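Local atomic coordinates of FAD-linked sulfhydryl oxidase ERV1 (Arabidopsis thaliana, PDB entry 2HJ3), a protein that uses FAD and molecular oxygen to form disulfide bonds, supporting the import and folding of small cysteine-containing proteins in the mitochondrial intermembrane space. Residues Val40-Arg49 and Phe60-Ala71. Residues are numbered along the deposited sequence; the frame is centred on the assembly and turned at random.
Sequences VKELMTILSR and FKEILRSNPAQA. With SO4 (sulfate ion), chain E; SO4 (sulfate ion), chain G; SO4 (sulfate ion), chain J.
A sulfate ion (chain E), probably from the crystallisation liquor, sits between Arg49 and Arg65: its O1 takes a hydrogen bond from Arg49 NE at 3.0 Å (N-H...O 153°) and a weak one from Arg49 NH2, while Arg65 NH2 of 60-71 comes close to its O2. Both guanidinium groups meet the ion with an edge. Arg49 NH2 also reaches O1 of a second sulfate, chain G, weakly, and NH1 forms a salt bridge with Asp39 of the second subunit; an alanine here would probably leave that aspartate without its mate and the chain E sulfate without its grip from 40-49. Next to Ser48, Leu64 lies over the 40-49 backbone, its CD2 lying 3.4 Å from Met44 O and 3.7 Å from Ser48 CB. Phe60, with CG anti to its backbone N (chi1 -169°), sends its ring edge at the same helix, CD2 standing 3.6 Å from Ser48 CA; Leu47 CB approaches CE2 obliquely at 3.8 Å. Further along, the loop after Ser66 continues the packing, with Ala69 CB against Met44 CG at 4.2 Å and Ala71 CB against Val40 CG1 at 3.9 Å. Phe60 also touches the FAD, and Trp80 of helix 74-91 packs on both Met44 and Leu64. The helix axes, 9.0 Å apart at 143°, form a roughly antiparallel pair in the flavin-binding four-helix bundle of the ERV/ALR sulfhydryl oxidases.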
ATOM      1  N   VAL A  40      -3.227  -8.619   6.624  1.00 41.95           N
ATOM      2  CA  VAL A  40      -2.191  -7.732   7.114  1.00 42.67           C
ATOM      3  C   VAL A  40      -0.821  -8.379   6.960  1.00 41.51           C
ATOM      4  O   VAL A  40       0.123  -7.747   6.502  1.00 42.50           O
ATOM      5  CB  VAL A  40      -2.427  -7.374   8.599  1.00 45.10           C
ATOM      6  CG1 VAL A  40      -1.122  -6.946   9.254  1.00 48.29           C
ATOM      7  CG2 VAL A  40      -3.423  -6.254   8.694  1.00 44.63           C
ATOM      8  N   LYS A  41      -0.713  -9.642   7.342  1.00 42.38           N
ATOM      9  CA  LYS A  41       0.560 -10.335   7.221  1.00 43.00           C
ATOM     10  C   LYS A  41       0.929 -10.554   5.771  1.00 42.18           C
ATOM     11  O   LYS A  41       2.094 -10.424   5.399  1.00 44.27           O
ATOM     12  CB  LYS A  41       0.509 -11.672   7.948  1.00 45.55           C
ATOM     13  CG  LYS A  41       0.256 -11.533   9.433  1.00 50.17           C
ATOM     14  CD  LYS A  41       0.300 -12.868  10.136  1.00 53.78           C
ATOM     15  CE  LYS A  41      -0.073 -12.708  11.604  1.00 58.84           C
ATOM     16  NZ  LYS A  41      -0.220 -14.021  12.308  1.00 62.42           N
ATOM     17  N   GLU A  42      -0.058 -10.886   4.946  1.00 42.17           N
ATOM     18  CA  GLU A  42       0.203 -11.115   3.530  1.00 41.94           C
ATOM     19  C   GLU A  42       0.637  -9.809   2.866  1.00 39.37           C
ATOM     20  O   GLU A  42       1.513  -9.795   1.997  1.00 39.15           O
ATOM     21  CB  GLU A  42      -1.048 -11.682   2.851  1.00 45.78           C
ATOM     22  CG  GLU A  42      -0.889 -12.017   1.360  1.00 51.37           C
ATOM     23  CD  GLU A  42       0.308 -12.927   1.057  1.00 54.54           C
ATOM     24  OE1 GLU A  42       0.619 -13.811   1.887  1.00 56.27           O
ATOM     25  OE2 GLU A  42       0.926 -12.771  -0.023  1.00 54.75           O
ATOM     26  N   LEU A  43       0.029  -8.710   3.295  1.00 37.78           N
ATOM     27  CA  LEU A  43       0.356  -7.392   2.764  1.00 38.18           C
ATOM     28  C   LEU A  43       1.826  -7.064   3.009  1.00 38.13           C
ATOM     29  O   LEU A  43       2.516  -6.573   2.118  1.00 38.94           O
ATOM     30  CB  LEU A  43      -0.534  -6.329   3.419  1.00 37.38           C
ATOM     31  CG  LEU A  43      -0.163  -4.866   3.153  1.00 39.61           C
ATOM     32  CD1 LEU A  43      -0.244  -4.567   1.663  1.00 39.71           C
ATOM     33  CD2 LEU A  43      -1.093  -3.953   3.927  1.00 35.64           C
ATOM     34  N   MET A  44       2.314  -7.346   4.212  1.00 38.87           N
ATOM     35  CA  MET A  44       3.714  -7.066   4.524  1.00 40.29           C
ATOM     36  C   MET A  44       4.647  -7.941   3.690  1.00 40.12           C
ATOM     37  O   MET A  44       5.686  -7.481   3.220  1.00 40.99           O
ATOM     38  CB  MET A  44       4.001  -7.286   6.012  1.00 40.85           C
ATOM     39  CG  MET A  44       3.132  -6.490   6.960  1.00 38.21           C
ATOM     40  SD  MET A  44       2.848  -4.786   6.446  1.00 39.73           S
ATOM     41  CE  MET A  44       4.373  -4.118   6.688  1.00 43.48           C
ATOM     42  N   THR A  45       4.279  -9.205   3.512  1.00 42.24           N
ATOM     43  CA  THR A  45       5.086 -10.127   2.712  1.00 43.12           C
ATOM     44  C   THR A  45       5.146  -9.624   1.281  1.00 41.85           C
ATOM     45  O   THR A  45       6.209  -9.592   0.668  1.00 41.05           O
ATOM     46  CB  THR A  45       4.475 -11.533   2.688  1.00 46.08           C
ATOM     47  OG1 THR A  45       4.423 -12.051   4.021  1.00 49.00           O
ATOM     48  CG2 THR A  45       5.307 -12.462   1.810  1.00 47.49           C
ATOM     49  N   ILE A  46       3.991  -9.241   0.749  1.00 41.38           N
ATOM     50  CA  ILE A  46       3.936  -8.721  -0.608  1.00 41.61           C
ATOM     51  C   ILE A  46       4.848  -7.504  -0.723  1.00 41.71           C
ATOM     52  O   ILE A  46       5.644  -7.411  -1.655  1.00 42.10           O
ATOM     53  CB  ILE A  46       2.483  -8.365  -1.009  1.00 42.89           C
ATOM     54  CG1 ILE A  46       1.654  -9.657  -1.088  1.00 41.10           C
ATOM     55  CG2 ILE A  46       2.464  -7.624  -2.344  1.00 39.76           C
ATOM     56  CD1 ILE A  46       0.212  -9.450  -1.447  1.00 39.62           C
ATOM     57  N   LEU A  47       4.758  -6.582   0.230  1.00 41.86           N
ATOM     58  CA  LEU A  47       5.625  -5.398   0.211  1.00 43.02           C
ATOM     59  C   LEU A  47       7.104  -5.768   0.256  1.00 43.16           C
ATOM     60  O   LEU A  47       7.931  -5.119  -0.386  1.00 44.33           O
ATOM     61  CB  LEU A  47       5.330  -4.473   1.397  1.00 43.98           C
ATOM     62  CG  LEU A  47       4.091  -3.585   1.347  1.00 46.22           C
ATOM     63  CD1 LEU A  47       3.956  -2.847   2.663  1.00 48.82           C
ATOM     64  CD2 LEU A  47       4.201  -2.599   0.204  1.00 47.08           C
ATOM     65  N   SER A  48       7.446  -6.804   1.016  1.00 44.19           N
ATOM     66  CA  SER A  48       8.846  -7.215   1.121  1.00 45.29           C
ATOM     67  C   SER A  48       9.420  -7.630  -0.237  1.00 46.27           C
ATOM     68  O   SER A  48      10.636  -7.597  -0.437  1.00 46.63           O
ATOM     69  CB  SER A  48       9.001  -8.359   2.131  1.00 45.34           C
ATOM     70  OG  SER A  48       8.411  -9.559   1.657  1.00 46.08           O
ATOM     71  N   ARG A  49       8.554  -8.024  -1.167  1.00 46.76           N
ATOM     72  CA  ARG A  49       9.009  -8.415  -2.505  1.00 47.15           C
ATOM     73  C   ARG A  49       8.758  -7.326  -3.543  1.00 46.83           C
ATOM     74  O   ARG A  49       9.591  -7.085  -4.410  1.00 47.12           O
ATOM     75  CB  ARG A  49       8.267  -9.652  -3.004  1.00 46.94           C
ATOM     76  CG  ARG A  49       8.449 -10.913  -2.217  1.00 48.47           C
ATOM     77  CD  ARG A  49       7.340 -11.857  -2.609  1.00 47.73           C
ATOM     78  NE  ARG A  49       7.316 -13.048  -1.782  1.00 50.34           N
ATOM     79  CZ  ARG A  49       6.218 -13.746  -1.521  1.00 51.34           C
ATOM     80  NH1 ARG A  49       5.052 -13.363  -2.022  1.00 50.19           N
ATOM     81  NH2 ARG A  49       6.290 -14.828  -0.757  1.00 52.04           N
ATOM     82  N   PHE A  60      13.510  -4.153   4.036  1.00 48.33           N
ATOM     83  CA  PHE A  60      12.212  -4.480   4.614  1.00 47.83           C
ATOM     84  C   PHE A  60      12.103  -5.990   4.752  1.00 47.61           C
ATOM     85  O   PHE A  60      11.566  -6.498   5.739  1.00 49.25           O
ATOM     86  CB  PHE A  60      11.080  -3.949   3.728  1.00 46.37           C
ATOM     87  CG  PHE A  60       9.727  -4.013   4.374  1.00 44.47           C
ATOM     88  CD1 PHE A  60       9.424  -3.201   5.467  1.00 46.72           C
ATOM     89  CD2 PHE A  60       8.759  -4.894   3.909  1.00 43.20           C
ATOM     90  CE1 PHE A  60       8.171  -3.271   6.086  1.00 45.11           C
ATOM     91  CE2 PHE A  60       7.510  -4.975   4.516  1.00 41.47           C
ATOM     92  CZ  PHE A  60       7.217  -4.164   5.604  1.00 43.85           C
ATOM     93  N   LYS A  61      12.625  -6.703   3.760  1.00 48.11           N
ATOM     94  CA  LYS A  61      12.604  -8.163   3.752  1.00 49.70           C
ATOM     95  C   LYS A  61      13.376  -8.680   4.975  1.00 49.50           C
ATOM     96  O   LYS A  61      12.896  -9.548   5.702  1.00 49.70           O
ATOM     97  CB  LYS A  61      13.242  -8.665   2.456  1.00 51.02           C
ATOM     98  CG  LYS A  61      12.742 -10.005   1.959  1.00 53.70           C
ATOM     99  CD  LYS A  61      13.084 -10.157   0.478  1.00 54.28           C
ATOM    100  CE  LYS A  61      12.323 -11.298  -0.170  1.00 55.95           C
ATOM    101  NZ  LYS A  61      12.421 -11.260  -1.662  1.00 57.35           N
ATOM    102  N   GLU A  62      14.569  -8.130   5.196  1.00 49.09           N
ATOM    103  CA  GLU A  62      15.406  -8.502   6.337  1.00 50.01           C
ATOM    104  C   GLU A  62      14.656  -8.217   7.631  1.00 50.22           C
ATOM    105  O   GLU A  62      14.478  -9.103   8.466  1.00 51.04           O
ATOM    106  CB  GLU A  62      16.706  -7.695   6.333  1.00 51.26           C
ATOM    107  CG  GLU A  62      17.651  -8.005   5.188  1.00 54.70           C
ATOM    108  CD  GLU A  62      18.691  -6.914   4.986  1.00 58.27           C
ATOM    109  OE1 GLU A  62      19.270  -6.443   5.995  1.00 60.06           O
ATOM    110  OE2 GLU A  62      18.934  -6.535   3.819  1.00 58.21           O
ATOM    111  N   ILE A  63      14.218  -6.969   7.788  1.00 49.19           N
ATOM    112  CA  ILE A  63      13.482  -6.559   8.975  1.00 47.64           C
ATOM    113  C   ILE A  63      12.295  -7.475   9.224  1.00 49.23           C
ATOM    114  O   ILE A  63      12.035  -7.879  10.355  1.00 49.61           O
ATOM    115  CB  ILE A  63      12.982  -5.113   8.837  1.00 45.11           C
ATOM    116  CG1 ILE A  63      14.175  -4.165   8.773  1.00 41.83           C
ATOM    117  CG2 ILE A  63      12.079  -4.756  10.003  1.00 43.55           C
ATOM    118  CD1 ILE A  63      13.815  -2.770   8.381  1.00 39.19           C
ATOM    119  N   LEU A  64      11.581  -7.811   8.159  1.00 51.04           N
ATOM    120  CA  LEU A  64      10.415  -8.678   8.270  1.00 52.77           C
ATOM    121  C   LEU A  64      10.822 -10.092   8.722  1.00 53.91           C
ATOM    122  O   LEU A  64      10.130 -10.720   9.523  1.00 53.09           O
ATOM    123  CB  LEU A  64       9.692  -8.720   6.920  1.00 52.10           C
ATOM    124  CG  LEU A  64       8.250  -9.222   6.903  1.00 52.98           C
ATOM    125  CD1 LEU A  64       7.410  -8.389   7.865  1.00 54.18           C
ATOM    126  CD2 LEU A  64       7.694  -9.131   5.488  1.00 50.13           C
ATOM    127  N   ARG A  65      11.951 -10.582   8.215  1.00 56.45           N
ATOM    128  CA  ARG A  65      12.444 -11.911   8.583  1.00 58.99           C
ATOM    129  C   ARG A  65      12.647 -12.022  10.088  1.00 58.20           C
ATOM    130  O   ARG A  65      12.088 -12.903  10.739  1.00 58.48           O
ATOM    131  CB  ARG A  65      13.780 -12.204   7.897  1.00 62.77           C
ATOM    132  CG  ARG A  65      13.725 -12.290   6.383  1.00 69.59           C
ATOM    133  CD  ARG A  65      12.939 -13.500   5.923  1.00 74.57           C
ATOM    134  NE  ARG A  65      13.038 -13.712   4.481  1.00 77.42           N
ATOM    135  CZ  ARG A  65      12.406 -14.681   3.826  1.00 79.19           C
ATOM    136  NH1 ARG A  65      11.627 -15.530   4.484  1.00 79.48           N
ATOM    137  NH2 ARG A  65      12.558 -14.804   2.515  1.00 80.45           N
ATOM    138  N   SER A  66      13.452 -11.115  10.632  1.00 57.08           N
ATOM    139  CA  SER A  66      13.764 -11.101  12.056  1.00 56.08           C
ATOM    140  C   SER A  66      12.689 -10.510  12.967  1.00 54.04           C
ATOM    141  O   SER A  66      12.721 -10.745  14.169  1.00 53.96           O
ATOM    142  CB  SER A  66      15.069 -10.351  12.288  1.00 57.43           C
ATOM    143  OG  SER A  66      14.941  -9.019  11.834  1.00 63.97           O
ATOM    144  N   ASN A  67      11.757  -9.743  12.410  1.00 51.79           N
ATOM    145  CA  ASN A  67      10.687  -9.136  13.205  1.00 50.43           C
ATOM    146  C   ASN A  67       9.326  -9.332  12.525  1.00 49.05           C
ATOM    147  O   ASN A  67       8.745  -8.387  11.995  1.00 48.86           O
ATOM    148  CB  ASN A  67      10.943  -7.634  13.396  1.00 51.41           C
ATOM    149  CG  ASN A  67      12.324  -7.339  13.948  1.00 55.58           C
ATOM    150  OD1 ASN A  67      12.603  -7.572  15.125  1.00 58.91           O
ATOM    151  ND2 ASN A  67      13.205  -6.833  13.092  1.00 57.63           N
ATOM    152  N   PRO A  68       8.794 -10.561  12.551  1.00 47.67           N
ATOM    153  CA  PRO A  68       7.497 -10.808  11.912  1.00 47.03           C
ATOM    154  C   PRO A  68       6.387  -9.879  12.399  1.00 46.51           C
ATOM    155  O   PRO A  68       6.370  -9.459  13.557  1.00 47.74           O
ATOM    156  CB  PRO A  68       7.230 -12.288  12.218  1.00 46.52           C
ATOM    157  CG  PRO A  68       7.991 -12.536  13.482  1.00 46.62           C
ATOM    158  CD  PRO A  68       9.267 -11.753  13.280  1.00 47.07           C
ATOM    159  N   ALA A  69       5.463  -9.559  11.500  1.00 43.93           N
ATOM    160  CA  ALA A  69       4.352  -8.671  11.819  1.00 43.61           C
ATOM    161  C   ALA A  69       3.516  -9.148  13.003  1.00 41.91           C
ATOM    162  O   ALA A  69       3.146 -10.310  13.073  1.00 41.64           O
ATOM    163  CB  ALA A  69       3.453  -8.496  10.584  1.00 42.46           C
ATOM    164  N   GLN A  70       3.221  -8.234  13.927  1.00 41.94           N
ATOM    165  CA  GLN A  70       2.398  -8.546  15.099  1.00 40.82           C
ATOM    166  C   GLN A  70       1.009  -8.025  14.751  1.00 42.41           C
ATOM    167  O   GLN A  70       0.733  -6.833  14.901  1.00 41.02           O
ATOM    168  CB  GLN A  70       2.904  -7.808  16.344  1.00 39.42           C
ATOM    169  CG  GLN A  70       4.341  -8.093  16.762  1.00 37.09           C
ATOM    170  CD  GLN A  70       4.451  -9.261  17.717  1.00 35.98           C
ATOM    171  OE1 GLN A  70       3.721  -9.337  18.700  1.00 35.37           O
ATOM    172  NE2 GLN A  70       5.375 -10.172  17.439  1.00 33.42           N
ATOM    173  N   ALA A  71       0.136  -8.915  14.291  1.00 43.63           N
ATOM    174  CA  ALA A  71      -1.208  -8.514  13.887  1.00 45.08           C
ATOM    175  C   ALA A  71      -2.308  -8.962  14.831  1.00 44.36           C
ATOM    176  O   ALA A  71      -3.483  -8.961  14.463  1.00 46.20           O
ATOM    177  CB  ALA A  71      -1.493  -9.030  12.480  1.00 44.87           C
TER
HETATM  178  S   SO4 E 503      10.288 -14.428   0.174  1.00107.33           S
HETATM  179  O1  SO4 E 503       9.683 -14.746  -1.135  1.00107.20           O
HETATM  180  O2  SO4 E 503      11.759 -14.425   0.035  1.00106.63           O
HETATM  181  O3  SO4 E 503       9.825 -13.098   0.625  1.00106.93           O
HETATM  182  O4  SO4 E 503       9.880 -15.447   1.163  1.00106.95           O
HETATM  183  S   SO4 G 507       3.407 -16.368   0.976  1.00117.13           S
HETATM  184  O1  SO4 G 507       3.979 -17.162  -0.139  1.00116.75           O
HETATM  185  O2  SO4 G 507       4.484 -15.997   1.918  1.00117.20           O
HETATM  186  O3  SO4 G 507       2.773 -15.143   0.432  1.00116.87           O
HETATM  187  O4  SO4 G 507       2.401 -17.171   1.706  1.00116.84           O
HETATM  188  S   SO4 J 510       2.555 -16.686  12.105  1.00110.33           S
HETATM  189  O1  SO4 J 510       2.752 -15.229  11.945  1.00109.91           O
HETATM  190  O2  SO4 J 510       3.853 -17.325  12.410  1.00110.40           O
HETATM  191  O3  SO4 J 510       1.605 -16.927  13.211  1.00110.27           O
HETATM  192  O4  SO4 J 510       2.005 -17.267  10.857  1.00110.56           O